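Local coordinates for dephospho-CoA kinase (Mycobacterium paratuberculosis, PDB 6N39), which probably catalyses the last step of coenzyme A synthesis, the ATP-dependent phosphorylation of the 3'-hydroxyl group of dephospho-coenzyme A, at residues V176-L181 against A232-N237; L181-S184 against E189-Q192; D308-S311 against D317-G320. All coordinates share one frame; numbering follows the deposited sequence.

Contacts 1 and 2 both use strand 179-182 and overlap at Leu-181, which touches its partner segment only in contact 2. They work at different ends of the strand. Contact 1 is partly buried, close to the middle of the chain, and joins the kinase part to the UPF0157 region through one arginine, a water and a carboxylate. Contact 2, its centre about 20 Å from that of contact 1, is fully buried inside the kinase part. Its chemistry is mainly apolar, with one amide side chain set against a leucine. Contact 3 lies in the UPF0157 region, about 43 Å from contact 2 between nearest atoms. It pairs two loop segments near the surface through backbone bonds and charged side chains.

Contact 1: V176-L181 against A232-N237; sequences VADIWL and AQRIVN
Arg-234 carries this contact for helix 228-243, and Val-176, Ala-177 and Asp-178 receive it. Its aliphatic part packs first: CD rests 3.7 Å from the backbone C of Val-176. The chain then bends at chi3 (-75°), which turns the guanidinium across the backbone that follows. The carbonyl of Ala-177 meets the flat group on one face. Ala-177 O stands 3.3 Å from Arg-234 CZ, over the centre of the guanidinium. The oxygen is thus set above the plane and does not line up with an N-H of the group.

Charge makes up the second kind of interaction. Asp-178 OD1 and Arg-234 NE form a long salt bridge at 3.7 Å. The carboxylate and guanidinium planes are 83° apart, so the two groups do not meet as a flat, two-pronged pair. Helix 228-243 belongs to the UPF0157 region, while 176-181 leads from helix 170-176 into strand 179-182, an outermost strand of the parallel sheet of the P-loop kinase fold. The contact therefore bridges the two parts of the enzyme.

Water closes the gap between the charges. Water 1 lies in the guanidinium plane, at its edge. It accepts from Arg-234 NH2 at 2.9 Å and donates to Asp-178 OD1, also at 2.9 Å.

Outside partners hold both polar ends. Arg-234 NH1 donates to Ala-175 O. Asp-178 OD2 accepts from Val-135 N, and Asp-178 OD1 has a second salt bridge with Arg-238.

Contact 2: L181-S184 against E189-Q192; sequences LDNS and ELVQ
The backbones of 181-184 and 189-192 come nearest at Asn-183 and Leu-190, with 6.1 Å between their CA atoms, as the chain leaves strand 179-182 and returns as helix 187-210. Leu-190 is the central side chain. Its CD1 methyl meets Leu-181 CD2 at 3.8 Å, and the two leucines cross at about a right angle. The other branch turns to Asn-183: CD2 of Leu-190 is 3.6 Å from Asn-183 OD1. That oxygen also lies 3.6 Å from Leu-190 CB, so it sits against the flank of the leucine. Asn-183 reaches this place with CG anti to the backbone N (chi1 -177°). Its amide nitrogen has a polar partner, since ND2 donates to Ala-20 O. Ala-20 belongs to the predicted ATP-binding loop, which fits a Walker A (P-loop) motif. Asn-183 thus ties the end of the strand to this loop while its oxygen packs on Leu-190. The contact sits at the edge of the parallel sheet of the kinase, where the outermost strand 179-182 pairs with strand 135-139 and helix 187-210 packs against it. Helix 22-31 packs here as well: Leu-25 touches Leu-181, and Ala-24 touches Leu-190.

Contact 3: D308-S311 against D317-G320; sequences DARS and DHTG
Asp-317 grips 308-311 with a single oxygen, and this is the tight part of the contact. Its OD1 takes two bonds from neighbouring residues. Arg-310 NE donates at 2.8 Å, in the guanidinium plane and on the syn lone pair of Asp-317 OD1, as part of a salt bridge. Ser-311 N donates to the same Asp-317 OD1 at 3.0 Å, from above the carboxylate plane. Arg-310 can curl back to this oxygen because its chain bends at chi2 and chi3. The far end of Arg-310 has a salt bridge with Asp-409 of helix 386-411.

The imidazole of His-318 lies over one face of the Arg-310 guanidinium, with the planes only 10° apart. The overlap is offset: His-318 NE2 is 3.5 Å from Arg-310 NE.

The exposed side is made by Asp-308 and His-318. His-318 ND1 donates to Asp-308 OD1 at 2.5 Å, a very short bond, and a nearly straight one (168°). The carboxylate meets the ring at its edge and is nearly coplanar with it. Nearby Asp-308 and Asp-317 would probably favour a protonated imidazole, although Arg-310 would oppose this.

The backbone pairing is looser. Ala-309 N to Thr-319 O and Thr-319 N to Ala-309 O are both weak bonds of 3.4 Å. Beside them Ala-309 CB touches Thr-319 CG2 at 3.8 Å. The two backbone bonds make a single antiparallel, hydrogen-bonded bridge, Ala-309 with Thr-319, between two parts of the long loop that runs from helix 286-291 to strand 328-331 in the UPF0157 (GrpB) region.

Contact 1: V176-L181 against A232-N237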
loop_
_atom_site.group_PDB
_atom_site.type_symbol
_atom_site.label_atom_id
_atom_site.label_comp_id
_atom_site.label_asym_id
_atom_site.label_seq_id
_atom_site.Cartn_x
_atom_site.Cartn_y
_atom_site.Cartn_z
ATOM N N VAL A 176 2.882 8.990 0.177
ATOM C CA VAL A 176 2.027 7.906 -0.289
ATOM C C VAL A 176 2.617 7.161 -1.493
ATOM O O VAL A 176 1.937 6.339 -2.098
ATOM C CB VAL A 176 0.600 8.411 -0.593
ATOM C CG1 VAL A 176 -0.100 8.911 0.700
ATOM C CG2 VAL A 176 0.626 9.541 -1.623
ATOM N N ALA A 177 3.873 7.406 -1.841
ATOM C CA ALA A 177 4.497 6.720 -2.971
ATOM C C ALA A 177 5.219 5.455 -2.506
ATOM O O ALA A 177 6.148 5.525 -1.693
ATOM C CB ALA A 177 5.490 7.635 -3.685
ATOM N N ASP A 178 4.821 4.302 -3.051
ATOM C CA ASP A 178 5.648 3.110 -2.868
ATOM C C ASP A 178 6.908 3.202 -3.700
ATOM O O ASP A 178 7.979 2.744 -3.276
ATOM C CB ASP A 178 4.872 1.856 -3.242
ATOM C CG ASP A 178 3.656 1.668 -2.371
ATOM O OD1 ASP A 178 3.829 1.276 -1.202
ATOM O OD2 ASP A 178 2.539 1.983 -2.831
ATOM N N ILE A 179 6.797 3.786 -4.892
ATOM C CA ILE A 179 7.939 3.983 -5.777
ATOM C C ILE A 179 7.983 5.461 -6.145
ATOM O O ILE A 179 7.001 6.010 -6.658
ATOM C CB ILE A 179 7.856 3.098 -7.029
ATOM C CG1 ILE A 179 7.884 1.610 -6.621
ATOM C CG2 ILE A 179 8.995 3.418 -7.967
ATOM C CD1 ILE A 179 7.465 0.658 -7.718
ATOM N N TRP A 180 9.104 6.096 -5.847
ATOM C CA TRP A 180 9.313 7.538 -5.940
ATOM C C TRP A 180 10.344 7.724 -7.044
ATOM O O TRP A 180 11.529 7.459 -6.839
ATOM C CB TRP A 180 9.804 8.055 -4.590
ATOM C CG TRP A 180 10.015 9.519 -4.442
ATOM C CD1 TRP A 180 11.165 10.140 -4.051
ATOM C CD2 TRP A 180 9.044 10.553 -4.627
ATOM N NE1 TRP A 180 10.975 11.501 -4.000
ATOM C CE2 TRP A 180 9.680 11.779 -4.349
ATOM C CE3 TRP A 180 7.700 10.562 -5.012
ATOM C CZ2 TRP A 180 9.022 12.997 -4.450
ATOM C CZ3 TRP A 180 7.050 11.769 -5.105
ATOM C CH2 TRP A 180 7.710 12.971 -4.825
ATOM N N LEU A 181 9.902 8.181 -8.214
ATOM C CA LEU A 181 10.673 8.025 -9.440
ATOM C C LEU A 181 11.055 9.394 -10.000
ATOM O O LEU A 181 10.183 10.193 -10.358
ATOM C CB LEU A 181 9.853 7.198 -10.431
ATOM C CG LEU A 181 10.567 6.387 -11.482
ATOM C CD1 LEU A 181 9.635 5.329 -12.033
ATOM C CD2 LEU A 181 11.007 7.346 -12.565
ATOM N N ALA A 232 5.047 1.758 6.881
ATOM C CA ALA A 232 4.031 1.052 7.652
ATOM C C ALA A 232 2.688 1.769 7.573
ATOM O O ALA A 232 1.640 1.119 7.551
ATOM C CB ALA A 232 4.475 0.893 9.108
ATOM N N GLN A 233 2.692 3.100 7.550
ATOM C CA GLN A 233 1.415 3.809 7.446
ATOM C C GLN A 233 0.749 3.512 6.108
ATOM O O GLN A 233 -0.473 3.304 6.045
ATOM C CB GLN A 233 1.606 5.318 7.625
ATOM C CG GLN A 233 0.286 6.090 7.812
ATOM C CD GLN A 233 -0.502 5.604 9.036
ATOM O OE1 GLN A 233 -0.044 5.738 10.172
ATOM N NE2 GLN A 233 -1.686 5.035 8.803
ATOM N N ARG A 234 1.539 3.461 5.027
ATOM C CA ARG A 234 0.942 3.094 3.742
ATOM C C ARG A 234 0.308 1.715 3.824
ATOM O O ARG A 234 -0.817 1.507 3.340
ATOM C CB ARG A 234 1.978 3.136 2.615
ATOM C CG ARG A 234 2.453 4.531 2.336
ATOM C CD ARG A 234 3.251 4.595 1.056
ATOM N NE ARG A 234 4.583 4.046 1.195
ATOM C CZ ARG A 234 5.658 4.758 1.523
ATOM N NH1 ARG A 234 5.563 6.060 1.754
ATOM N NH2 ARG A 234 6.842 4.168 1.605
ATOM N N ILE A 235 0.996 0.776 4.486
ATOM C CA ILE A 235 0.488 -0.594 4.570
ATOM C C ILE A 235 -0.782 -0.654 5.430
ATOM O O ILE A 235 -1.772 -1.297 5.063
ATOM C CB ILE A 235 1.587 -1.530 5.107
ATOM C CG1 ILE A 235 2.756 -1.605 4.117
ATOM C CG2 ILE A 235 1.004 -2.912 5.409
ATOM C CD1 ILE A 235 4.091 -2.143 4.736
ATOM N N VAL A 236 -0.752 -0.006 6.594
ATOM C CA VAL A 236 -1.901 0.030 7.497
ATOM C C VAL A 236 -3.127 0.570 6.773
ATOM O O VAL A 236 -4.215 -0.009 6.858
ATOM C CB VAL A 236 -1.581 0.873 8.749
ATOM C CG1 VAL A 236 -2.882 1.229 9.508
ATOM C CG2 VAL A 236 -0.592 0.136 9.674
ATOM N N ASN A 237 -2.969 1.689 6.048
ATOM C CA ASN A 237 -4.105 2.260 5.329
ATOM C C ASN A 237 -4.626 1.290 4.278
ATOM O O ASN A 237 -5.844 1.094 4.140
ATOM C CB ASN A 237 -3.710 3.588 4.671
ATOM C CG ASN A 237 -3.495 4.703 5.679
ATOM O OD1 ASN A 237 -3.874 4.585 6.846
ATOM N ND2 ASN A 237 -2.888 5.804 5.229
HETATM O O HOH W 1 6.200 1.587 0.453
#

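Contact 2: L181-S184 against E189-Q192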
loop_
_atom_site.group_PDB
_atom_site.type_symbol
_atom_site.label_atom_id
_atom_site.label_comp_id
_atom_site.label_asym_id
_atom_site.label_seq_id
_atom_site.Cartn_x
_atom_site.Cartn_y
_atom_site.Cartn_z
ATOM N N LEU A 181 9.902 8.181 -8.214
ATOM C CA LEU A 181 10.673 8.025 -9.440
ATOM C C LEU A 181 11.055 9.394 -10.000
ATOM O O LEU A 181 10.183 10.193 -10.358
ATOM C CB LEU A 181 9.853 7.198 -10.431
ATOM C CG LEU A 181 10.567 6.387 -11.482
ATOM C CD1 LEU A 181 9.635 5.329 -12.033
ATOM C CD2 LEU A 181 11.007 7.346 -12.565
ATOM N N ASP A 182 12.361 9.652 -10.086
ATOM C CA ASP A 182 12.887 10.963 -10.443
ATOM C C ASP A 182 12.991 11.075 -11.960
ATOM O O ASP A 182 13.704 10.295 -12.599
ATOM C CB ASP A 182 14.248 11.183 -9.777
ATOM C CG ASP A 182 14.806 12.597 -9.996
ATOM O OD1 ASP A 182 14.247 13.381 -10.792
ATOM O OD2 ASP A 182 15.825 12.929 -9.361
ATOM N N ASN A 183 12.276 12.043 -12.535
ATOM C CA ASN A 183 12.325 12.280 -13.973
ATOM C C ASN A 183 12.954 13.639 -14.256
ATOM O O ASN A 183 12.426 14.432 -15.043
ATOM C CB ASN A 183 10.922 12.184 -14.592
ATOM C CG ASN A 183 10.928 12.361 -16.111
ATOM O OD1 ASN A 183 11.870 11.955 -16.789
ATOM N ND2 ASN A 183 9.883 12.992 -16.641
ATOM N N SER A 184 14.091 13.922 -13.619
ATOM C CA SER A 184 14.804 15.161 -13.910
ATOM C C SER A 184 15.722 15.050 -15.120
ATOM O O SER A 184 16.213 16.081 -15.588
ATOM C CB SER A 184 15.628 15.606 -12.699
ATOM O OG SER A 184 14.802 15.920 -11.591
ATOM N N GLU A 189 16.629 8.067 -20.175
ATOM C CA GLU A 189 16.872 7.709 -18.779
ATOM C C GLU A 189 15.585 7.307 -18.078
ATOM O O GLU A 189 15.586 6.386 -17.255
ATOM C CB GLU A 189 17.533 8.867 -18.035
ATOM C CG GLU A 189 19.021 8.961 -18.298
ATOM C CD GLU A 189 19.619 10.273 -17.829
ATOM O OE1 GLU A 189 18.900 11.293 -17.821
ATOM O OE2 GLU A 189 20.812 10.282 -17.465
ATOM N N LEU A 190 14.478 7.989 -18.390
ATOM C CA LEU A 190 13.191 7.607 -17.823
ATOM C C LEU A 190 12.778 6.217 -18.294
ATOM O O LEU A 190 12.311 5.398 -17.496
ATOM C CB LEU A 190 12.122 8.643 -18.190
ATOM C CG LEU A 190 10.691 8.397 -17.686
ATOM C CD1 LEU A 190 10.611 8.363 -16.162
ATOM C CD2 LEU A 190 9.731 9.448 -18.241
ATOM N N VAL A 191 12.924 5.936 -19.596
ATOM C CA VAL A 191 12.565 4.604 -20.092
ATOM C C VAL A 191 13.381 3.533 -19.371
ATOM O O VAL A 191 12.852 2.483 -18.967
ATOM C CB VAL A 191 12.751 4.534 -21.622
ATOM C CG1 VAL A 191 12.764 3.076 -22.124
ATOM C CG2 VAL A 191 11.663 5.371 -22.354
ATOM N N GLN A 192 14.682 3.782 -19.204
ATOM C CA GLN A 192 15.549 2.830 -18.513
ATOM C C GLN A 192 15.115 2.634 -17.061
ATOM O O GLN A 192 15.048 1.503 -16.561
ATOM C CB GLN A 192 16.993 3.322 -18.578
ATOM C CG GLN A 192 18.012 2.374 -17.930
ATOM C CD GLN A 192 19.410 2.938 -18.009
ATOM O OE1 GLN A 192 19.594 4.156 -17.950
ATOM N NE2 GLN A 192 20.405 2.064 -18.141
#

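Contact 3: D308-S311 against D317-G320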
loop_
_atom_site.group_PDB
_atom_site.type_symbol
_atom_site.label_atom_id
_atom_site.label_comp_id
_atom_site.label_asym_id
_atom_site.label_seq_id
_atom_site.Cartn_x
_atom_site.Cartn_y
_atom_site.Cartn_z
ATOM N N ASP A 308 -0.082 -20.514 30.836
ATOM C CA ASP A 308 -0.727 -19.424 31.574
ATOM C C ASP A 308 -0.878 -18.199 30.680
ATOM O O ASP A 308 -0.327 -17.127 30.942
ATOM C CB ASP A 308 0.039 -19.083 32.850
ATOM C CG ASP A 308 -0.732 -18.127 33.758
ATOM O OD1 ASP A 308 -1.970 -18.011 33.605
ATOM O OD2 ASP A 308 -0.100 -17.475 34.618
ATOM N N ALA A 309 -1.620 -18.402 29.587
ATOM C CA ALA A 309 -1.853 -17.361 28.594
ATOM C C ALA A 309 -2.576 -16.170 29.212
ATOM O O ALA A 309 -3.476 -16.329 30.041
ATOM C CB ALA A 309 -2.676 -17.927 27.428
ATOM N N ARG A 310 -2.200 -14.969 28.783
ATOM C CA ARG A 310 -2.686 -13.749 29.411
ATOM C C ARG A 310 -3.453 -12.883 28.421
ATOM O O ARG A 310 -3.161 -12.865 27.223
ATOM C CB ARG A 310 -1.534 -12.936 30.005
ATOM C CG ARG A 310 -0.681 -13.690 31.004
ATOM C CD ARG A 310 -1.449 -13.966 32.283
ATOM N NE ARG A 310 -2.200 -12.797 32.727
ATOM C CZ ARG A 310 -1.694 -11.814 33.469
ATOM N NH1 ARG A 310 -0.425 -11.844 33.859
ATOM N NH2 ARG A 310 -2.463 -10.795 33.821
ATOM N N SER A 311 -4.433 -12.146 28.943
ATOM C CA SER A 311 -5.174 -11.159 28.165
ATOM C C SER A 311 -5.689 -10.087 29.109
ATOM O O SER A 311 -5.925 -10.360 30.293
ATOM C CB SER A 311 -6.361 -11.783 27.432
ATOM O OG SER A 311 -7.035 -10.811 26.645
ATOM N N ASP A 317 -8.180 -14.514 29.857
ATOM C CA ASP A 317 -7.027 -14.398 30.739
ATOM C C ASP A 317 -6.849 -15.676 31.546
ATOM O O ASP A 317 -7.831 -16.295 31.975
ATOM C CB ASP A 317 -7.194 -13.210 31.691
ATOM C CG ASP A 317 -5.873 -12.750 32.310
ATOM O OD1 ASP A 317 -4.799 -13.090 31.776
ATOM O OD2 ASP A 317 -5.912 -12.024 33.327
ATOM N N HIS A 318 -5.583 -16.044 31.770
ATOM C CA HIS A 318 -5.216 -17.230 32.549
ATOM C C HIS A 318 -5.969 -18.448 32.048
ATOM O O HIS A 318 -6.604 -19.187 32.797
ATOM C CB HIS A 318 -5.450 -17.017 34.039
ATOM C CG HIS A 318 -4.540 -15.996 34.640
ATOM N ND1 HIS A 318 -3.175 -16.172 34.708
ATOM C CD2 HIS A 318 -4.797 -14.790 35.199
ATOM C CE1 HIS A 318 -2.631 -15.118 35.292
ATOM N NE2 HIS A 318 -3.592 -14.264 35.598
ATOM N N THR A 319 -5.922 -18.624 30.750
ATOM C CA THR A 319 -6.573 -19.741 30.100
ATOM C C THR A 319 -5.529 -20.798 29.717
ATOM O O THR A 319 -4.324 -20.524 29.630
ATOM C CB THR A 319 -7.340 -19.222 28.882
ATOM O OG1 THR A 319 -7.930 -20.306 28.155
ATOM C CG2 THR A 319 -6.407 -18.433 27.989
ATOM N N GLY A 320 -6.005 -22.028 29.539
ATOM C CA GLY A 320 -5.170 -23.103 29.045
ATOM C C GLY A 320 -5.765 -23.782 27.827
ATOM O O GLY A 320 -5.603 -24.988 27.639
#